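Local coordinates for ribonucleoside-diphosphate reductase, alpha chain (Actinobacillus ureae ATCC 25976, PDB 6DQX), which probably reduces ribonucleoside diphosphates to their deoxy forms, as the catalytic subunit of a class Id ribonucleotide reductase, at residues G179-I187 with H270-I278; N452-K462 with Q485-F494. All blocks are in the same frame, centred on the assembly; numbering follows the deposited sequence.

The two contacts share no element of the fold: their centres lie 40 Å apart and their nearest atoms about 24 Å apart. Interaction 1 is core, about 11 Å from the centre of the chain, and sets an irregular loop, 270-278, against the barrel strand 181-186. Interaction 2 lies about 30 Å from that centre and is only partly buried; it pairs two short helices, 453-461 and 488-493. Their chemistry follows their place. In the core, one phenol-to-carbonyl bond accompanies methyl packing, and the loop holds itself with its own polar side chains. Near the surface, a phenylalanine and leucines fill the inner part while a lysine-glutamate salt bridge joins the outer.

Interaction 1: G179-I187 with H270-I278; sequences GQFAGYIDI and HASNLCTEI. With EDO (1,2-ethanediol), chain G.
From Ala271 to Thr276 the loop follows Tyr184; before it, a water donating to both His270 O and Asp186 OD1 bridges the segments. Ala271 sets its CB 3.6 Å from Tyr184 CG. Ser272 follows along the ring: its backbone N lies 3.7 Å above the plane, toward the rim, buried and with no hydrogen-bond partner in the model. The Ser272 carbonyl O approaches Tyr184 CE1, while its OG turns back to the carbonyl O of Ile278.

Tyr184 has CG anti to its carbonyl carbon (chi1 -73°), which lays the ring along the loop, and OH donates to Asn273 O at 2.6 Å, tilted 16° from the carbonyl plane. The Asn273 amide serves its own loop: OD1 accepts from Ile278 N at 3.0 Å, nearly straight (163°) but from above the amide plane, and ND2 donates in that plane to Glu277 OE1, whose carboxylate is met from above. Leu274 sets CD1 over the strand, 4.0 Å from Ala182 CB, and CD2 3.8 Å from Gln180 CB, just before the strand begins. Last, Thr276 CG2 comes 3.7 Å from Tyr184 OH.

Phe181 points away and meets Phe164 of helix 156-170, on the strand's opposite face. A loop on the inner face of a barrel strand, with a helix on the outer, fits the ribonucleotide reductase alpha/beta barrel, and Asn-Leu-Cys-Thr-Glu is consistent with its active-site finger loop.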
loop_
_atom_site.group_PDB
_atom_site.type_symbol
_atom_site.label_atom_id
_atom_site.label_comp_id
_atom_site.label_asym_id
_atom_site.label_seq_id
_atom_site.Cartn_x
_atom_site.Cartn_y
_atom_site.Cartn_z
ATOM N N GLY A 179 12.038 4.902 2.127
ATOM C CA GLY A 179 12.601 3.776 1.378
ATOM C C GLY A 179 13.122 4.171 0.002
ATOM O O GLY A 179 12.927 5.306 -0.455
ATOM N N GLN A 180 13.781 3.216 -0.653
ATOM C CA GLN A 180 14.208 3.347 -2.042
ATOM C C GLN A 180 13.699 2.181 -2.896
ATOM O O GLN A 180 13.903 0.998 -2.575
ATOM C CB GLN A 180 15.715 3.447 -2.125
ATOM C CG GLN A 180 16.239 4.859 -1.900
ATOM C CD GLN A 180 17.739 4.920 -2.000
ATOM O OE1 GLN A 180 18.445 4.148 -1.349
ATOM N NE2 GLN A 180 18.240 5.837 -2.812
ATOM N N PHE A 181 13.067 2.534 -4.003
ATOM C CA PHE A 181 12.400 1.591 -4.873
ATOM C C PHE A 181 12.581 1.972 -6.329
ATOM O O PHE A 181 12.538 3.169 -6.690
ATOM C CB PHE A 181 10.898 1.548 -4.512
ATOM C CG PHE A 181 10.094 0.611 -5.360
ATOM C CD1 PHE A 181 10.069 -0.756 -5.090
ATOM C CD2 PHE A 181 9.322 1.083 -6.383
ATOM C CE1 PHE A 181 9.305 -1.620 -5.857
ATOM C CE2 PHE A 181 8.575 0.239 -7.169
ATOM C CZ PHE A 181 8.564 -1.126 -6.906
ATOM N N ALA A 182 12.774 0.975 -7.174
ATOM C CA ALA A 182 12.812 1.161 -8.610
ATOM C C ALA A 182 11.847 0.249 -9.304
ATOM O O ALA A 182 11.854 -0.978 -9.092
ATOM C CB ALA A 182 14.218 0.917 -9.167
ATOM N N GLY A 183 11.007 0.835 -10.145
ATOM C CA GLY A 183 10.080 0.063 -10.969
ATOM C C GLY A 183 10.590 -0.052 -12.387
ATOM O O GLY A 183 11.117 0.914 -12.918
ATOM N N TYR A 184 10.416 -1.212 -13.003
ATOM C CA TYR A 184 10.799 -1.437 -14.404
ATOM C C TYR A 184 9.595 -1.687 -15.320
ATOM O O TYR A 184 8.728 -2.504 -15.004
ATOM C CB TYR A 184 11.758 -2.615 -14.488
ATOM C CG TYR A 184 13.154 -2.298 -13.978
ATOM C CD1 TYR A 184 13.436 -2.262 -12.621
ATOM C CD2 TYR A 184 14.190 -2.059 -14.866
ATOM C CE1 TYR A 184 14.717 -1.987 -12.161
ATOM C CE2 TYR A 184 15.473 -1.790 -14.420
ATOM C CZ TYR A 184 15.730 -1.765 -13.081
ATOM O OH TYR A 184 16.994 -1.509 -12.642
ATOM N N ILE A 185 9.605 -1.028 -16.479
ATOM C CA ILE A 185 8.539 -1.119 -17.484
ATOM C C ILE A 185 9.177 -1.315 -18.871
ATOM O O ILE A 185 10.222 -0.717 -19.166
ATOM C CB ILE A 185 7.649 0.166 -17.397
ATOM C CG1 ILE A 185 6.344 0.017 -18.173
ATOM C CG2 ILE A 185 8.400 1.418 -17.827
ATOM C CD1 ILE A 185 5.360 -0.910 -17.511
ATOM N N ASP A 186 8.564 -2.127 -19.727
ATOM C CA ASP A 186 9.093 -2.336 -21.086
ATOM C C ASP A 186 8.782 -1.110 -21.958
ATOM O O ASP A 186 7.716 -0.485 -21.801
ATOM C CB ASP A 186 8.521 -3.582 -21.688
ATOM C CG ASP A 186 8.772 -4.805 -20.811
ATOM O OD1 ASP A 186 9.828 -5.477 -20.955
ATOM O OD2 ASP A 186 7.925 -5.042 -19.929
ATOM N N ILE A 187 9.718 -0.756 -22.844
ATOM C CA ILE A 187 9.543 0.422 -23.725
ATOM C C ILE A 187 8.355 0.251 -24.681
ATOM O O ILE A 187 7.786 1.258 -25.124
ATOM C CB ILE A 187 10.843 0.755 -24.509
ATOM C CG1 ILE A 187 10.801 2.212 -25.035
ATOM C CG2 ILE A 187 11.119 -0.281 -25.576
ATOM C CD1 ILE A 187 12.135 2.746 -25.495
ATOM N N HIS A 270 13.421 -10.330 -16.010
ATOM C CA HIS A 270 12.474 -9.310 -16.461
ATOM C C HIS A 270 12.987 -7.909 -16.294
ATOM O O HIS A 270 12.563 -6.988 -17.022
ATOM C CB HIS A 270 11.144 -9.410 -15.674
ATOM C CG HIS A 270 10.486 -10.751 -15.749
ATOM N ND1 HIS A 270 9.878 -11.216 -16.892
ATOM C CD2 HIS A 270 10.306 -11.708 -14.812
ATOM C CE1 HIS A 270 9.385 -12.422 -16.668
ATOM N NE2 HIS A 270 9.613 -12.734 -15.404
ATOM N N ALA A 271 13.828 -7.728 -15.275
ATOM C CA ALA A 271 14.220 -6.425 -14.767
ATOM C C ALA A 271 15.501 -6.565 -13.960
ATOM O O ALA A 271 15.883 -7.669 -13.553
ATOM C CB ALA A 271 13.120 -5.865 -13.852
ATOM N N SER A 272 16.140 -5.444 -13.698
ATOM C CA SER A 272 17.251 -5.393 -12.743
ATOM C C SER A 272 16.803 -4.835 -11.383
ATOM O O SER A 272 15.586 -4.805 -11.060
ATOM C CB SER A 272 18.435 -4.645 -13.401
ATOM O OG SER A 272 19.593 -4.648 -12.570
ATOM N N ASN A 273 17.757 -4.434 -10.555
ATOM C CA ASN A 273 17.504 -4.014 -9.192
ATOM C C ASN A 273 17.572 -2.494 -9.086
ATOM O O ASN A 273 17.633 -1.800 -10.091
ATOM C CB ASN A 273 18.509 -4.647 -8.246
ATOM C CG ASN A 273 19.913 -4.114 -8.462
ATOM O OD1 ASN A 273 20.355 -4.044 -9.597
ATOM N ND2 ASN A 273 20.589 -3.696 -7.405
ATOM N N LEU A 274 17.567 -1.991 -7.853
ATOM C CA LEU A 274 17.638 -0.556 -7.601
ATOM C C LEU A 274 18.846 0.117 -8.267
ATOM O O LEU A 274 18.737 1.248 -8.729
ATOM C CB LEU A 274 17.692 -0.319 -6.097
ATOM C CG LEU A 274 17.680 1.116 -5.609
ATOM C CD1 LEU A 274 16.338 1.736 -5.916
ATOM C CD2 LEU A 274 17.938 1.147 -4.105
ATOM N N CYS A 275 20.000 -0.573 -8.304
ATOM C CA CYS A 275 21.251 0.008 -8.813
ATOM C C CYS A 275 21.727 -0.486 -10.190
ATOM O O CYS A 275 22.742 0.015 -10.676
ATOM C CB CYS A 275 22.346 -0.180 -7.773
ATOM S SG CYS A 275 21.947 0.661 -6.214
ATOM N N THR A 276 20.947 -1.377 -10.807
ATOM C CA THR A 276 21.066 -1.873 -12.197
ATOM C C THR A 276 22.168 -2.910 -12.451
ATOM O O THR A 276 22.371 -3.293 -13.607
ATOM C CB THR A 276 21.177 -0.768 -13.295
ATOM O OG1 THR A 276 22.499 -0.200 -13.302
ATOM C CG2 THR A 276 20.168 0.346 -13.099
ATOM N N GLU A 277 22.817 -3.419 -11.409
ATOM C CA GLU A 277 23.882 -4.423 -11.582
ATOM C C GLU A 277 23.378 -5.873 -11.461
ATOM O O GLU A 277 24.092 -6.814 -11.843
ATOM C CB GLU A 277 24.991 -4.208 -10.545
ATOM C CG GLU A 277 24.824 -4.883 -9.174
ATOM C CD GLU A 277 23.977 -4.117 -8.173
ATOM O OE1 GLU A 277 23.330 -3.125 -8.544
ATOM O OE2 GLU A 277 24.012 -4.482 -6.982
ATOM N N ILE A 278 22.185 -6.066 -10.894
ATOM C CA ILE A 278 21.695 -7.430 -10.671
ATOM C C ILE A 278 20.997 -7.955 -11.917
ATOM O O ILE A 278 20.325 -7.212 -12.627
ATOM C CB ILE A 278 20.748 -7.465 -9.439
ATOM C CG1 ILE A 278 21.537 -7.037 -8.180
ATOM C CG2 ILE A 278 20.109 -8.834 -9.253
ATOM C CD1 ILE A 278 22.613 -8.016 -7.743
HETATM C C1 EDO G . 6.248 1.174 -29.392
HETATM O O1 EDO G . 6.525 -0.167 -29.801
HETATM C C2 EDO G . 6.186 1.140 -27.872
HETATM O O2 EDO G . 5.746 2.281 -27.113
HETATM O O HOH W 1 11.328 -7.403 -19.341
#

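Interaction 2: N452-K462 with Q485-F494; sequences NPFLEKLLQEK and QLTDEEKEVF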
loop_
_atom_site.group_PDB
_atom_site.type_symbol
_atom_site.label_atom_id
_atom_site.label_comp_id
_atom_site.label_asym_id
_atom_site.label_seq_id
_atom_site.Cartn_x
_atom_site.Cartn_y
_atom_site.Cartn_z
ATOM N N ASN A 452 43.807 13.373 -4.098
ATOM C CA ASN A 452 44.281 12.153 -4.729
ATOM C C ASN A 452 45.705 11.857 -4.222
ATOM O O ASN A 452 46.589 12.690 -4.365
ATOM C CB ASN A 452 44.225 12.303 -6.244
ATOM C CG ASN A 452 44.607 11.017 -6.960
ATOM O OD1 ASN A 452 45.720 10.528 -6.795
ATOM N ND2 ASN A 452 43.699 10.483 -7.761
ATOM N N PRO A 453 45.922 10.675 -3.610
ATOM C CA PRO A 453 47.214 10.405 -3.003
ATOM C C PRO A 453 48.337 10.119 -4.020
ATOM O O PRO A 453 49.503 10.346 -3.706
ATOM C CB PRO A 453 46.929 9.195 -2.104
ATOM C CG PRO A 453 45.858 8.470 -2.812
ATOM C CD PRO A 453 44.996 9.545 -3.423
ATOM N N PHE A 454 47.991 9.666 -5.231
ATOM C CA PHE A 454 48.990 9.477 -6.300
ATOM C C PHE A 454 49.361 10.811 -6.936
ATOM O O PHE A 454 50.532 11.038 -7.279
ATOM C CB PHE A 454 48.486 8.488 -7.357
ATOM C CG PHE A 454 47.951 7.231 -6.765
ATOM C CD1 PHE A 454 48.812 6.302 -6.201
ATOM C CD2 PHE A 454 46.571 7.007 -6.695
ATOM C CE1 PHE A 454 48.314 5.145 -5.603
ATOM C CE2 PHE A 454 46.077 5.846 -6.113
ATOM C CZ PHE A 454 46.951 4.918 -5.567
ATOM N N LEU A 455 48.385 11.706 -7.094
ATOM C CA LEU A 455 48.695 13.066 -7.553
ATOM C C LEU A 455 49.586 13.771 -6.533
ATOM O O LEU A 455 50.586 14.383 -6.897
ATOM C CB LEU A 455 47.431 13.889 -7.779
ATOM C CG LEU A 455 47.657 15.326 -8.281
ATOM C CD1 LEU A 455 48.431 15.365 -9.587
ATOM C CD2 LEU A 455 46.330 16.046 -8.443
ATOM N N GLU A 456 49.206 13.682 -5.262
ATOM C CA GLU A 456 49.982 14.255 -4.158
ATOM C C GLU A 456 51.448 13.830 -4.222
ATOM O O GLU A 456 52.342 14.677 -4.231
ATOM C CB GLU A 456 49.383 13.840 -2.821
ATOM C CG GLU A 456 50.046 14.485 -1.615
ATOM C CD GLU A 456 49.198 14.388 -0.373
ATOM O OE1 GLU A 456 48.787 13.268 -0.024
ATOM O OE2 GLU A 456 48.950 15.431 0.258
ATOM N N LYS A 457 51.674 12.518 -4.284
ATOM C CA LYS A 457 53.020 11.959 -4.421
ATOM C C LYS A 457 53.748 12.562 -5.635
ATOM O O LYS A 457 54.869 13.048 -5.487
ATOM C CB LYS A 457 52.959 10.425 -4.492
ATOM C CG LYS A 457 54.211 9.741 -5.017
ATOM C CD LYS A 457 54.068 8.229 -4.911
ATOM C CE LYS A 457 55.190 7.510 -5.645
ATOM N NZ LYS A 457 54.999 6.037 -5.591
ATOM N N LEU A 458 53.111 12.559 -6.811
ATOM C CA LEU A 458 53.691 13.192 -8.009
ATOM C C LEU A 458 54.042 14.669 -7.819
ATOM O O LEU A 458 55.095 15.121 -8.285
ATOM C CB LEU A 458 52.769 13.070 -9.224
ATOM C CG LEU A 458 53.295 13.666 -10.536
ATOM C CD1 LEU A 458 54.574 12.962 -10.989
ATOM C CD2 LEU A 458 52.229 13.612 -11.613
ATOM N N LEU A 459 53.152 15.419 -7.174
ATOM C CA LEU A 459 53.400 16.838 -6.896
ATOM C C LEU A 459 54.568 17.018 -5.920
ATOM O O LEU A 459 55.350 17.950 -6.075
ATOM C CB LEU A 459 52.141 17.534 -6.359
ATOM C CG LEU A 459 50.975 17.708 -7.338
ATOM C CD1 LEU A 459 49.829 18.444 -6.661
ATOM C CD2 LEU A 459 51.405 18.446 -8.595
ATOM N N GLN A 460 54.680 16.126 -4.934
ATOM C CA GLN A 460 55.806 16.129 -3.989
ATOM C C GLN A 460 57.159 15.868 -4.665
ATOM O O GLN A 460 58.145 16.517 -4.330
ATOM C CB GLN A 460 55.571 15.131 -2.847
ATOM C CG GLN A 460 54.531 15.620 -1.850
ATOM C CD GLN A 460 54.044 14.555 -0.883
ATOM O OE1 GLN A 460 54.431 13.391 -0.966
ATOM N NE2 GLN A 460 53.178 14.959 0.045
ATOM N N GLU A 461 57.199 14.942 -5.620
ATOM C CA GLU A 461 58.435 14.641 -6.362
ATOM C C GLU A 461 58.881 15.792 -7.277
ATOM O O GLU A 461 60.054 15.869 -7.634
ATOM C CB GLU A 461 58.283 13.340 -7.164
ATOM C CG GLU A 461 58.170 12.095 -6.284
ATOM C CD GLU A 461 57.483 10.905 -6.954
ATOM O OE1 GLU A 461 57.215 10.936 -8.179
ATOM O OE2 GLU A 461 57.203 9.918 -6.239
ATOM N N LYS A 462 57.946 16.670 -7.651
ATOM C CA LYS A 462 58.242 17.892 -8.413
ATOM C C LYS A 462 58.370 19.171 -7.564
ATOM O O LYS A 462 58.529 20.264 -8.116
ATOM C CB LYS A 462 57.150 18.109 -9.460
ATOM C CG LYS A 462 57.078 17.009 -10.497
ATOM C CD LYS A 462 56.285 17.465 -11.705
ATOM C CE LYS A 462 56.382 16.473 -12.840
ATOM N NZ LYS A 462 56.353 17.182 -14.147
ATOM N N GLN A 485 53.173 22.903 -15.484
ATOM C CA GLN A 485 54.267 22.150 -14.843
ATOM C C GLN A 485 54.191 20.629 -15.057
ATOM O O GLN A 485 55.179 19.930 -14.821
ATOM C CB GLN A 485 54.305 22.392 -13.326
ATOM C CG GLN A 485 54.447 23.843 -12.869
ATOM C CD GLN A 485 53.109 24.524 -12.631
ATOM O OE1 GLN A 485 52.233 24.515 -13.498
ATOM N NE2 GLN A 485 52.948 25.120 -11.460
ATOM N N LEU A 486 53.023 20.112 -15.446
ATOM C CA LEU A 486 52.850 18.673 -15.683
ATOM C C LEU A 486 52.993 18.350 -17.167
ATOM O O LEU A 486 52.515 19.092 -18.023
ATOM C CB LEU A 486 51.481 18.195 -15.159
ATOM C CG LEU A 486 51.183 18.346 -13.656
ATOM C CD1 LEU A 486 49.863 17.674 -13.305
ATOM C CD2 LEU A 486 52.286 17.768 -12.793
ATOM N N THR A 487 53.645 17.230 -17.461
ATOM C CA THR A 487 53.684 16.687 -18.820
ATOM C C THR A 487 52.282 16.241 -19.233
ATOM O O THR A 487 51.416 16.001 -18.374
ATOM C CB THR A 487 54.630 15.467 -18.917
ATOM O OG1 THR A 487 54.187 14.425 -18.031
ATOM C CG2 THR A 487 56.061 15.854 -18.547
ATOM N N ASP A 488 52.069 16.117 -20.541
ATOM C CA ASP A 488 50.813 15.584 -21.080
ATOM C C ASP A 488 50.514 14.160 -20.598
ATOM O O ASP A 488 49.350 13.798 -20.446
ATOM C CB ASP A 488 50.820 15.603 -22.612
ATOM C CG ASP A 488 50.779 17.004 -23.188
ATOM O OD1 ASP A 488 50.304 17.939 -22.506
ATOM O OD2 ASP A 488 51.212 17.159 -24.351
ATOM N N GLU A 489 51.564 13.376 -20.353
ATOM C CA GLU A 489 51.436 11.991 -19.878
ATOM C C GLU A 489 50.849 11.985 -18.475
ATOM O O GLU A 489 49.905 11.250 -18.193
ATOM C CB GLU A 489 52.797 11.270 -19.865
ATOM C CG GLU A 489 53.328 10.870 -21.242
ATOM C CD GLU A 489 53.713 12.042 -22.154
ATOM O OE1 GLU A 489 54.091 13.135 -21.659
ATOM O OE2 GLU A 489 53.635 11.867 -23.392
ATOM N N GLU A 490 51.420 12.816 -17.612
ATOM C CA GLU A 490 50.943 12.977 -16.237
ATOM C C GLU A 490 49.504 13.486 -16.179
ATOM O O GLU A 490 48.682 12.950 -15.422
ATOM C CB GLU A 490 51.861 13.924 -15.451
ATOM C CG GLU A 490 53.245 13.341 -15.188
ATOM C CD GLU A 490 54.325 14.385 -14.925
ATOM O OE1 GLU A 490 54.116 15.606 -15.126
ATOM O OE2 GLU A 490 55.423 13.960 -14.524
ATOM N N LYS A 491 49.213 14.525 -16.964
ATOM C CA LYS A 491 47.843 15.038 -17.112
ATOM C C LYS A 491 46.851 13.939 -17.522
ATOM O O LYS A 491 45.733 13.888 -17.003
ATOM C CB LYS A 491 47.775 16.178 -18.133
ATOM C CG LYS A 491 48.385 17.487 -17.662
ATOM C CD LYS A 491 48.254 18.543 -18.751
ATOM C CE LYS A 491 48.904 19.849 -18.338
ATOM N NZ LYS A 491 48.850 20.858 -19.436
ATOM N N GLU A 492 47.266 13.073 -18.447
ATOM C CA GLU A 492 46.414 11.960 -18.902
ATOM C C GLU A 492 46.042 11.029 -17.741
ATOM O O GLU A 492 44.875 10.642 -17.607
ATOM C CB GLU A 492 47.067 11.148 -20.041
ATOM C CG GLU A 492 46.732 11.624 -21.448
ATOM C CD GLU A 492 45.333 11.241 -21.926
ATOM O OE1 GLU A 492 44.681 10.331 -21.351
ATOM O OE2 GLU A 492 44.878 11.852 -22.913
ATOM N N VAL A 493 47.017 10.705 -16.902
ATOM C CA VAL A 493 46.797 9.775 -15.794
ATOM C C VAL A 493 45.795 10.336 -14.771
ATOM O O VAL A 493 45.040 9.565 -14.180
ATOM C CB VAL A 493 48.127 9.356 -15.115
ATOM C CG1 VAL A 493 47.887 8.563 -13.840
ATOM C CG2 VAL A 493 48.969 8.524 -16.081
ATOM N N PHE A 494 45.756 11.670 -14.622
ATOM C CA PHE A 494 44.889 12.328 -13.640
ATOM C C PHE A 494 43.697 13.100 -14.221
ATOM O O PHE A 494 43.127 13.962 -13.542
ATOM C CB PHE A 494 45.759 13.194 -12.704
ATOM C CG PHE A 494 46.733 12.385 -11.918
ATOM C CD1 PHE A 494 46.295 11.581 -10.894
ATOM C CD2 PHE A 494 48.085 12.348 -12.263
ATOM C CE1 PHE A 494 47.172 10.789 -10.176
ATOM C CE2 PHE A 494 48.971 11.562 -11.554
ATOM C CZ PHE A 494 48.518 10.771 -10.514
#
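Phe494 wedges its ring against the first turn of helix 453-461, and here the packing is tight. Leu455 CB sits over one face in a CH-pi contact, 4.2 Å from the ring centroid and 20° off its normal; Val493 CG1 covers the opposite face, and Phe454 CB meets the edge in the ring plane. CE1 of Phe494 comes within 3.4 Å of Leu455 N, which donates instead to the N-cap Asn452 OD1 at 165°. The Asn452 amide stands nearly perpendicular to the phenyl ring, its ND2 bonded to Gln358 beyond the pair. Leu458 continues the apolar seam, CD2 touching Phe494 CE2 at 3.8 Å and Glu490 CG at 3.7 Å.

Toward Lys462 the apolar contacts lengthen, Leu486 CD2 lying 4.3 Å from Leu459 CD2, but the pair is still buried, with helix 467-475 packing on Leu459. The solvent side is the polar rim of Lys462, Gln485 and Thr487. Lys462, bent at its last torsion (chi4 -146°), brings NZ to Gln485 O at 3.1 Å, in the carbonyl plane, and salt-bridges Glu490 OE1 at 2.9 Å on the syn lone pair. Thr487 N reaches the same OE1 from above the carboxylate plane, while Glu490 N bonds to Thr487 OG1, completing a capping box.

The lysine meets a carboxylate that the capping box also holds, and sharing OE1 between two donors would probably stabilise its negative charge.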